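Local structure of Lys-gingipain catalytic subunit (Porphyromonas gingivalis, 6I9A) at residues D8-P13 with Y322-S327; T12-L17 with P77-L82; Y117-S122 with D362-P367. The protein cleaves proteins after lysine as a secreted cysteine endopeptidase of the C25 family, and may act as a virulence factor in periodontal disease. All coordinates share one frame; numbering follows the deposited sequence.

Contact 1: D8-P13 with Y322-S327; sequences DLYNTP and YNTVNS. With NA (sodium ion), chain E.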
loop_
_atom_site.group_PDB
_atom_site.type_symbol
_atom_site.label_atom_id
_atom_site.label_comp_id
_atom_site.label_asym_id
_atom_site.label_seq_id
_atom_site.Cartn_x
_atom_site.Cartn_y
_atom_site.Cartn_z
ATOM N N ASP A 8 -1.362 13.239 2.912
ATOM C CA ASP A 8 -1.325 11.846 3.380
ATOM C C ASP A 8 -2.403 11.638 4.463
ATOM O O ASP A 8 -2.422 12.353 5.465
ATOM C CB ASP A 8 0.081 11.642 3.981
ATOM C CG ASP A 8 0.446 10.259 4.493
ATOM O OD1 ASP A 8 -0.371 9.311 4.336
ATOM O OD2 ASP A 8 1.536 10.114 5.041
ATOM N N LEU A 9 -3.236 10.630 4.270
ATOM C CA LEU A 9 -4.313 10.286 5.215
ATOM C C LEU A 9 -3.819 9.566 6.447
ATOM O O LEU A 9 -4.594 9.396 7.402
ATOM C CB LEU A 9 -5.385 9.421 4.520
ATOM C CG LEU A 9 -6.214 10.162 3.461
ATOM C CD1 LEU A 9 -7.237 9.214 2.904
ATOM C CD2 LEU A 9 -6.920 11.400 4.068
ATOM N N TYR A 10 -2.577 9.067 6.471
ATOM C CA TYR A 10 -2.118 8.344 7.649
ATOM C C TYR A 10 -2.271 9.207 8.892
ATOM O O TYR A 10 -1.943 10.395 8.904
ATOM C CB TYR A 10 -0.665 7.924 7.443
ATOM C CG TYR A 10 -0.135 7.110 8.598
ATOM C CD1 TYR A 10 -0.379 5.744 8.673
ATOM C CD2 TYR A 10 0.513 7.726 9.669
ATOM C CE1 TYR A 10 0.113 4.983 9.740
ATOM C CE2 TYR A 10 0.975 6.977 10.765
ATOM C CZ TYR A 10 0.753 5.611 10.788
ATOM O OH TYR A 10 1.221 4.878 11.858
ATOM N N ASN A 11 -2.732 8.583 9.987
ATOM C CA ASN A 11 -2.870 9.265 11.262
ATOM C C ASN A 11 -2.827 8.210 12.343
ATOM O O ASN A 11 -3.030 7.031 12.062
ATOM C CB ASN A 11 -4.193 10.078 11.296
ATOM C CG ASN A 11 -4.225 11.152 12.320
ATOM O OD1 ASN A 11 -3.213 11.425 12.996
ATOM N ND2 ASN A 11 -5.386 11.812 12.394
ATOM N N THR A 12 -2.612 8.650 13.587
ATOM C CA THR A 12 -2.591 7.743 14.731
ATOM C C THR A 12 -3.570 8.234 15.779
ATOM O O THR A 12 -3.829 9.448 15.869
ATOM C CB THR A 12 -1.176 7.651 15.363
ATOM O OG1 THR A 12 -0.761 8.934 15.793
ATOM C CG2 THR A 12 -0.141 7.079 14.392
ATOM N N PRO A 13 -4.064 7.343 16.639
ATOM C CA PRO A 13 -3.996 5.872 16.500
ATOM C C PRO A 13 -4.538 5.406 15.159
ATOM O O PRO A 13 -5.485 5.986 14.607
ATOM C CB PRO A 13 -4.857 5.344 17.660
ATOM C CG PRO A 13 -5.011 6.508 18.624
ATOM C CD PRO A 13 -5.004 7.739 17.717
ATOM N N TYR A 322 4.052 9.808 3.755
ATOM C CA TYR A 322 3.840 8.970 2.561
ATOM C C TYR A 322 4.687 7.696 2.673
ATOM O O TYR A 322 5.503 7.358 1.821
ATOM C CB TYR A 322 4.156 9.743 1.263
ATOM C CG TYR A 322 3.193 10.865 0.987
ATOM C CD1 TYR A 322 2.024 10.631 0.279
ATOM C CD2 TYR A 322 3.443 12.163 1.447
ATOM C CE1 TYR A 322 1.110 11.634 0.060
ATOM C CE2 TYR A 322 2.509 13.191 1.209
ATOM C CZ TYR A 322 1.377 12.899 0.493
ATOM O OH TYR A 322 0.424 13.869 0.191
ATOM N N ASN A 323 4.437 6.961 3.755
ATOM C CA ASN A 323 5.192 5.754 4.091
ATOM C C ASN A 323 4.409 4.468 3.920
ATOM O O ASN A 323 4.986 3.410 4.200
ATOM C CB ASN A 323 5.772 5.880 5.520
ATOM C CG ASN A 323 6.888 6.893 5.507
ATOM O OD1 ASN A 323 7.610 7.013 4.491
ATOM N ND2 ASN A 323 7.074 7.662 6.571
ATOM N N THR A 324 3.168 4.500 3.427
ATOM C CA THR A 324 2.398 3.284 3.152
ATOM C C THR A 324 2.328 3.022 1.659
ATOM O O THR A 324 2.495 3.929 0.840
ATOM C CB THR A 324 1.015 3.387 3.753
ATOM O OG1 THR A 324 0.294 4.457 3.120
ATOM C CG2 THR A 324 1.038 3.483 5.263
ATOM N N VAL A 325 1.922 1.826 1.312
ATOM C CA VAL A 325 1.633 1.479 -0.097
ATOM C C VAL A 325 0.516 2.393 -0.628
ATOM O O VAL A 325 0.641 3.002 -1.697
ATOM C CB VAL A 325 1.214 -0.004 -0.220
ATOM C CG1 VAL A 325 0.673 -0.280 -1.628
ATOM C CG2 VAL A 325 2.404 -0.929 0.068
ATOM N N ASN A 326 -0.596 2.527 0.135
ATOM C CA ASN A 326 -1.669 3.396 -0.370
ATOM C C ASN A 326 -1.149 4.794 -0.603
ATOM O O ASN A 326 -1.582 5.445 -1.570
ATOM C CB ASN A 326 -2.844 3.469 0.617
ATOM C CG ASN A 326 -3.946 2.514 0.224
ATOM O OD1 ASN A 326 -4.047 1.386 0.731
ATOM N ND2 ASN A 326 -4.814 2.943 -0.697
ATOM N N SER A 327 -0.276 5.328 0.262
ATOM C CA SER A 327 0.175 6.705 0.102
ATOM C C SER A 327 0.990 6.894 -1.175
ATOM O O SER A 327 1.052 8.016 -1.682
ATOM C CB SER A 327 0.946 7.179 1.332
ATOM O OG SER A 327 2.237 6.595 1.398
HETATM NA NA NA E . 7.721 8.384 2.478
HETATM O O HOH W 1 0.721 6.741 4.616
HETATM O O HOH W 2 2.766 7.810 6.063
#

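Contact 2: T12-L17 with P77-L82; sequences TPVRML and PVFLAL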
loop_
_atom_site.group_PDB
_atom_site.type_symbol
_atom_site.label_atom_id
_atom_site.label_comp_id
_atom_site.label_asym_id
_atom_site.label_seq_id
_atom_site.Cartn_x
_atom_site.Cartn_y
_atom_site.Cartn_z
ATOM N N THR A 12 -2.612 8.650 13.587
ATOM C CA THR A 12 -2.591 7.743 14.731
ATOM C C THR A 12 -3.570 8.234 15.779
ATOM O O THR A 12 -3.829 9.448 15.869
ATOM C CB THR A 12 -1.176 7.651 15.363
ATOM O OG1 THR A 12 -0.761 8.934 15.793
ATOM C CG2 THR A 12 -0.141 7.079 14.392
ATOM N N PRO A 13 -4.064 7.343 16.639
ATOM C CA PRO A 13 -3.996 5.872 16.500
ATOM C C PRO A 13 -4.538 5.406 15.159
ATOM O O PRO A 13 -5.485 5.986 14.607
ATOM C CB PRO A 13 -4.857 5.344 17.660
ATOM C CG PRO A 13 -5.011 6.508 18.624
ATOM C CD PRO A 13 -5.004 7.739 17.717
ATOM N N VAL A 14 -3.876 4.421 14.590
ATOM C CA VAL A 14 -4.330 3.898 13.309
ATOM C C VAL A 14 -5.687 3.202 13.476
ATOM O O VAL A 14 -5.833 2.368 14.362
ATOM C CB VAL A 14 -3.304 2.936 12.671
ATOM C CG1 VAL A 14 -3.807 2.482 11.292
ATOM C CG2 VAL A 14 -1.944 3.614 12.578
ATOM N N ARG A 15 -6.664 3.555 12.641
ATOM C CA ARG A 15 -7.982 2.915 12.629
ATOM C C ARG A 15 -8.254 2.321 11.278
ATOM O O ARG A 15 -8.001 2.980 10.250
ATOM C CB ARG A 15 -9.054 3.943 12.992
ATOM C CG ARG A 15 -8.760 4.567 14.382
ATOM C CD ARG A 15 -9.779 5.641 14.765
ATOM N NE ARG A 15 -9.331 6.464 15.899
ATOM C CZ ARG A 15 -9.340 6.079 17.160
ATOM N NH1 ARG A 15 -9.837 4.897 17.492
ATOM N NH2 ARG A 15 -8.861 6.874 18.101
ATOM N N MET A 16 -8.778 1.103 11.247
ATOM C CA MET A 16 -9.057 0.434 9.973
ATOM C C MET A 16 -10.435 -0.217 10.015
ATOM O O MET A 16 -10.732 -0.998 10.938
ATOM C CB MET A 16 -7.975 -0.624 9.683
ATOM C CG MET A 16 -8.272 -1.517 8.491
ATOM S SD MET A 16 -6.965 -2.811 8.346
ATOM C CE MET A 16 -5.728 -1.758 7.440
ATOM N N LEU A 17 -11.263 0.104 9.014
ATOM C CA LEU A 17 -12.550 -0.520 8.802
ATOM C C LEU A 17 -12.296 -1.660 7.814
ATOM O O LEU A 17 -11.704 -1.427 6.739
ATOM C CB LEU A 17 -13.526 0.524 8.222
ATOM C CG LEU A 17 -14.872 -0.019 7.796
ATOM C CD1 LEU A 17 -15.648 -0.618 8.988
ATOM C CD2 LEU A 17 -15.743 1.092 7.240
ATOM N N PRO A 77 -12.026 6.254 10.472
ATOM C CA PRO A 77 -11.117 5.238 9.902
ATOM C C PRO A 77 -10.071 5.924 9.025
ATOM O O PRO A 77 -10.390 6.856 8.287
ATOM C CB PRO A 77 -12.044 4.345 9.079
ATOM C CG PRO A 77 -13.479 4.665 9.549
ATOM C CD PRO A 77 -13.418 6.081 9.996
ATOM N N VAL A 78 -8.824 5.424 9.097
ATOM C CA VAL A 78 -7.728 5.806 8.207
ATOM C C VAL A 78 -7.771 4.907 6.953
ATOM O O VAL A 78 -7.648 5.397 5.838
ATOM C CB VAL A 78 -6.384 5.648 8.981
ATOM C CG1 VAL A 78 -5.207 5.869 8.019
ATOM C CG2 VAL A 78 -6.344 6.655 10.174
ATOM N N PHE A 79 -7.852 3.606 7.184
ATOM C CA PHE A 79 -7.883 2.610 6.137
ATOM C C PHE A 79 -9.227 1.959 6.000
ATOM O O PHE A 79 -9.937 1.730 6.991
ATOM C CB PHE A 79 -6.896 1.463 6.422
ATOM C CG PHE A 79 -5.439 1.876 6.369
ATOM C CD1 PHE A 79 -4.778 2.021 5.144
ATOM C CD2 PHE A 79 -4.721 2.124 7.545
ATOM C CE1 PHE A 79 -3.427 2.414 5.114
ATOM C CE2 PHE A 79 -3.388 2.502 7.504
ATOM C CZ PHE A 79 -2.773 2.693 6.289
ATOM N N LEU A 80 -9.536 1.577 4.766
ATOM C CA LEU A 80 -10.654 0.730 4.389
ATOM C C LEU A 80 -10.089 -0.486 3.676
ATOM O O LEU A 80 -9.558 -0.359 2.594
ATOM C CB LEU A 80 -11.658 1.504 3.508
ATOM C CG LEU A 80 -12.766 0.655 2.899
ATOM C CD1 LEU A 80 -13.695 0.060 3.983
ATOM C CD2 LEU A 80 -13.594 1.490 1.911
ATOM N N ALA A 81 -10.233 -1.672 4.303
ATOM C CA ALA A 81 -9.781 -2.928 3.729
ATOM C C ALA A 81 -10.972 -3.708 3.200
ATOM O O ALA A 81 -11.874 -4.063 3.956
ATOM C CB ALA A 81 -9.063 -3.754 4.779
ATOM N N LEU A 82 -11.022 -3.927 1.895
ATOM C CA LEU A 82 -12.055 -4.724 1.239
ATOM C C LEU A 82 -11.475 -6.089 1.013
ATOM O O LEU A 82 -10.398 -6.225 0.418
ATOM C CB LEU A 82 -12.468 -4.070 -0.104
ATOM C CG LEU A 82 -12.881 -2.615 -0.016
ATOM C CD1 LEU A 82 -13.142 -2.062 -1.432
ATOM C CD2 LEU A 82 -14.156 -2.469 0.861
#

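Contact 3: Y117-S122 with D362-P367; sequences YTFRMS and DGSVMP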
loop_
_atom_site.group_PDB
_atom_site.type_symbol
_atom_site.label_atom_id
_atom_site.label_comp_id
_atom_site.label_asym_id
_atom_site.label_seq_id
_atom_site.Cartn_x
_atom_site.Cartn_y
_atom_site.Cartn_z
ATOM N N TYR A 117 -7.839 5.522 2.982
ATOM C CA TYR A 117 -6.953 4.742 2.119
ATOM C C TYR A 117 -7.539 3.371 1.926
ATOM O O TYR A 117 -7.682 2.611 2.903
ATOM C CB TYR A 117 -5.594 4.596 2.791
ATOM C CG TYR A 117 -4.637 5.760 2.674
ATOM C CD1 TYR A 117 -4.695 6.649 1.587
ATOM C CD2 TYR A 117 -3.581 5.907 3.569
ATOM C CE1 TYR A 117 -3.739 7.651 1.431
ATOM C CE2 TYR A 117 -2.627 6.912 3.427
ATOM C CZ TYR A 117 -2.704 7.769 2.341
ATOM O OH TYR A 117 -1.778 8.775 2.173
ATOM N N THR A 118 -7.937 3.042 0.705
ATOM C CA THR A 118 -8.656 1.834 0.393
ATOM C C THR A 118 -7.815 0.874 -0.378
ATOM O O THR A 118 -7.130 1.253 -1.346
ATOM C CB THR A 118 -9.918 2.233 -0.408
ATOM O OG1 THR A 118 -10.693 3.118 0.431
ATOM C CG2 THR A 118 -10.786 1.060 -0.788
ATOM N N PHE A 119 -7.905 -0.403 -0.025
ATOM C CA PHE A 119 -7.216 -1.460 -0.758
ATOM C C PHE A 119 -8.106 -2.668 -0.756
ATOM O O PHE A 119 -8.982 -2.817 0.103
ATOM C CB PHE A 119 -5.824 -1.749 -0.182
ATOM C CG PHE A 119 -5.838 -2.144 1.287
ATOM C CD1 PHE A 119 -5.970 -3.479 1.659
ATOM C CD2 PHE A 119 -5.636 -1.183 2.292
ATOM C CE1 PHE A 119 -5.902 -3.850 2.989
ATOM C CE2 PHE A 119 -5.615 -1.570 3.622
ATOM C CZ PHE A 119 -5.728 -2.893 3.960
ATOM N N ARG A 120 -7.843 -3.577 -1.694
ATOM C CA ARG A 120 -8.644 -4.775 -1.859
ATOM C C ARG A 120 -7.774 -6.010 -1.833
ATOM O O ARG A 120 -6.902 -6.190 -2.687
ATOM C CB ARG A 120 -9.483 -4.711 -3.152
ATOM C CG ARG A 120 -10.260 -5.994 -3.457
ATOM C CD ARG A 120 -10.986 -5.912 -4.780
ATOM N NE ARG A 120 -12.116 -4.985 -4.766
ATOM C CZ ARG A 120 -13.391 -5.377 -4.800
ATOM N NH1 ARG A 120 -13.717 -6.676 -4.632
ATOM N NH2 ARG A 120 -14.348 -4.486 -4.961
ATOM N N MET A 121 -7.998 -6.875 -0.830
ATOM C CA MET A 121 -7.386 -8.184 -0.727
ATOM C C MET A 121 -8.279 -9.095 -1.542
ATOM O O MET A 121 -9.213 -9.711 -1.012
ATOM C CB MET A 121 -7.308 -8.604 0.748
ATOM C CG MET A 121 -6.588 -7.578 1.630
ATOM S SD MET A 121 -4.801 -7.777 1.596
ATOM C CE MET A 121 -4.713 -8.969 2.781
ATOM N N SER A 122 -8.075 -9.129 -2.858
ATOM C CA SER A 122 -8.958 -9.896 -3.747
ATOM C C SER A 122 -8.531 -11.353 -3.799
ATOM O O SER A 122 -7.393 -11.664 -4.215
ATOM C CB SER A 122 -8.939 -9.301 -5.156
ATOM O OG SER A 122 -9.798 -10.135 -5.921
ATOM N N ASP A 362 -2.181 -5.660 0.242
ATOM C CA ASP A 362 -2.304 -4.896 1.479
ATOM C C ASP A 362 -1.684 -3.512 1.364
ATOM O O ASP A 362 -0.462 -3.311 1.442
ATOM C CB ASP A 362 -1.660 -5.703 2.612
ATOM C CG ASP A 362 -1.861 -5.075 3.990
ATOM O OD1 ASP A 362 -2.367 -3.926 4.055
ATOM O OD2 ASP A 362 -1.554 -5.756 5.003
ATOM N N GLY A 363 -2.559 -2.521 1.221
ATOM C CA GLY A 363 -2.161 -1.130 1.098
ATOM C C GLY A 363 -1.677 -0.474 2.377
ATOM O O GLY A 363 -1.085 0.617 2.360
ATOM N N SER A 364 -1.887 -1.161 3.526
ATOM C CA SER A 364 -1.443 -0.630 4.822
ATOM C C SER A 364 -0.003 -0.963 5.151
ATOM O O SER A 364 0.520 -0.486 6.152
ATOM C CB SER A 364 -2.368 -1.073 5.957
ATOM O OG SER A 364 -2.193 -2.446 6.281
ATOM N N VAL A 365 0.666 -1.772 4.315
ATOM C CA VAL A 365 2.100 -2.071 4.536
ATOM C C VAL A 365 2.884 -0.777 4.372
ATOM O O VAL A 365 2.603 0.055 3.476
ATOM C CB VAL A 365 2.568 -3.134 3.520
ATOM C CG1 VAL A 365 4.097 -3.294 3.547
ATOM C CG2 VAL A 365 1.884 -4.477 3.769
ATOM N N MET A 366 3.921 -0.612 5.179
ATOM C CA MET A 366 4.913 0.433 5.070
ATOM C C MET A 366 6.143 -0.141 4.368
ATOM O O MET A 366 6.935 -0.855 4.999
ATOM C CB MET A 366 5.321 1.008 6.438
ATOM C CG MET A 366 4.236 1.833 7.052
ATOM S SD MET A 366 4.953 2.917 8.277
ATOM C CE MET A 366 3.478 3.734 8.877
ATOM N N PRO A 367 6.351 0.102 3.086
ATOM C CA PRO A 367 7.495 -0.518 2.415
ATOM C C PRO A 367 8.794 0.017 2.970
ATOM O O PRO A 367 8.976 1.217 3.205
ATOM C CB PRO A 367 7.325 -0.135 0.925
ATOM C CG PRO A 367 5.828 0.184 0.813
ATOM C CD PRO A 367 5.518 0.866 2.129
#

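Contact 1: D8-P13 with Y322-S327
The carboxylate of D8 grips the loop residues Y322 and N323 both directly and through water, next to a bound sodium ion. D8 OD2 accepts the backbone N-H of Y322 at 2.8 Å, and the donor arrives from above the carboxylate plane, 52° out of it. A water adds a second link: it donates to D8 OD2 and accepts from N323 N. Another water donates to D8 OD1 and is hydrogen-bonded to T324 OG1, so each carboxylate oxygen has a water path to the loop. With chi1 at -177°, the D8 carboxylate swings away from the backbone N and across to Y322. From there OD1 also takes the N-H of Y10 at 3.1 Å, closing an Asx turn over D8 to Y10, and it is further hydrogen-bonded to Y117 OH.

The same side chain makes an apolar contact. D8 CB lies over the face of the Y322 ring, 3.9 Å from its centroid and 10° off the normal, the geometry of a CH-pi contact. On the ion side, Y322 O binds sodium at 2.5 Å. N323 OD1 is a second ligand, and carbonyls of A315, T316, L318 and S321 complete the shell. Y322 thus offers its N-H to D8 and its carbonyl to the metal.

T324 is the N-cap of the following helix: its OG1 accepts S327 N at 3.0 Å, while S327 OG donates back to T324 O. The loop between helix 2-5 and strand 14-20 therefore rests on the N-terminal end of helix 325-342, whose W330 touches both L9 and Y322, with Y117 of strand 117-121 packed against T324 and S327.

Contact 2: T12-L17 with P77-L82
The F79 ring is met at its edge by V14 CG1, which lies near the ring plane 3.8 Å from F79 CE2. In one of the two conformers of M16, CE approaches the ring obliquely and sits closest to F79 CB, at 3.6 Å; there the chain leaves its backbone extended and bends at the thioether, which folds the terminal methyl back to F79. The other flat group, the guanidinium of R15, has P13 CB over one face, offset toward the rim, within its own segment.

M16 and F79 lie on one face of the sheet, L17 and L80 on the other. The two leucines lie side by side and point the same way, with L17 CD2 4.0 Å from L80 CD1; L17 CB also meets P77 CB. Helix 56-72 packs here through I63, which touches both leucines.

The backbone ladder is that of parallel strands, with bridges M16 to F79 and L17 to L80. L17 N donates to F79 O at 2.9 Å, and A81 N donates to L17 O at 2.9 Å with 168° at the hydrogen. Where strand 79-82 begins, R15 O takes two donors: F79 N in the carbonyl plane at 3.1 Å, and V78 N at 2.8 Å from 36° above that plane. The axes of segments 14-17 and 79-82 approach to 4.7 Å and diverge by 33°.

In the four-stranded all-parallel sheet, of strand order 2-1-3-4, strands 14-20 and 79-83 are the central neighbours, between 40-46 and 117-121. With helix 56-72 on the L17/L80 face, this is an alpha/beta sheet of the gingipain catalytic part.

Contact 3: Y117-S122 with D362-P367
An Asx turn combined with a type I beta turn, D362 to V365, presents its backbone to an aromatic ring on strand 117-121, the outermost strand of the four-stranded sheet, which meets strand 357-361 through R120 and V359. G363 N lies 3.3 Å above the plane of the F119 ring, offset toward the rim. D362 OD1 lies over one face as well, 3.5 Å from F119 CZ. The ring and carboxylate planes are 30° apart, so the two groups are only roughly flat against each other. F119 takes chi1 58°, placing CG between its backbone N and carbonyl carbon, and this turns the ring toward the loop. S364 CB closes on F119 CE2 at 4.0 Å.

D362 OD1 is held by two donors from one residue: S364 OG at 2.7 Å on the syn side and S364 N at 2.9 Å on the anti side. D362 OD2 has a salt bridge to K35 NZ and a hydrogen bond from W31 NE1. The nearby K35, which also bonds S364 OG, would be expected to favour the anionic form.

In one of its two conformers, M121 has SD 3.6 Å from D362 N. With no hydrogen bond between the segments, this is an aromatic side chain of a parallel-sheet strand packed on an Asx turn.

Overall arrangement
The three contacts lie close together, with centres 10 Å apart for contacts 1 and 2 and for contacts 2 and 3, and 11 Å for contacts 1 and 3. Contact 1 runs into contact 2 along the chain, sharing T12 and P13. Contact 2 closes before contact 3 opens, whereas the segments of contacts 1 and 3 alternate. Contacts 2 and 3 share the four-stranded parallel sheet, in which strands 79-83 and 117-121 are neighbours. A probable hydrogen bond from V325 N to V365 O joins contacts 1 and 3. Together they tie the N-terminal loop to helix 325-342 and to the region where the two sheets of the catalytic part meet, through R120 and V359.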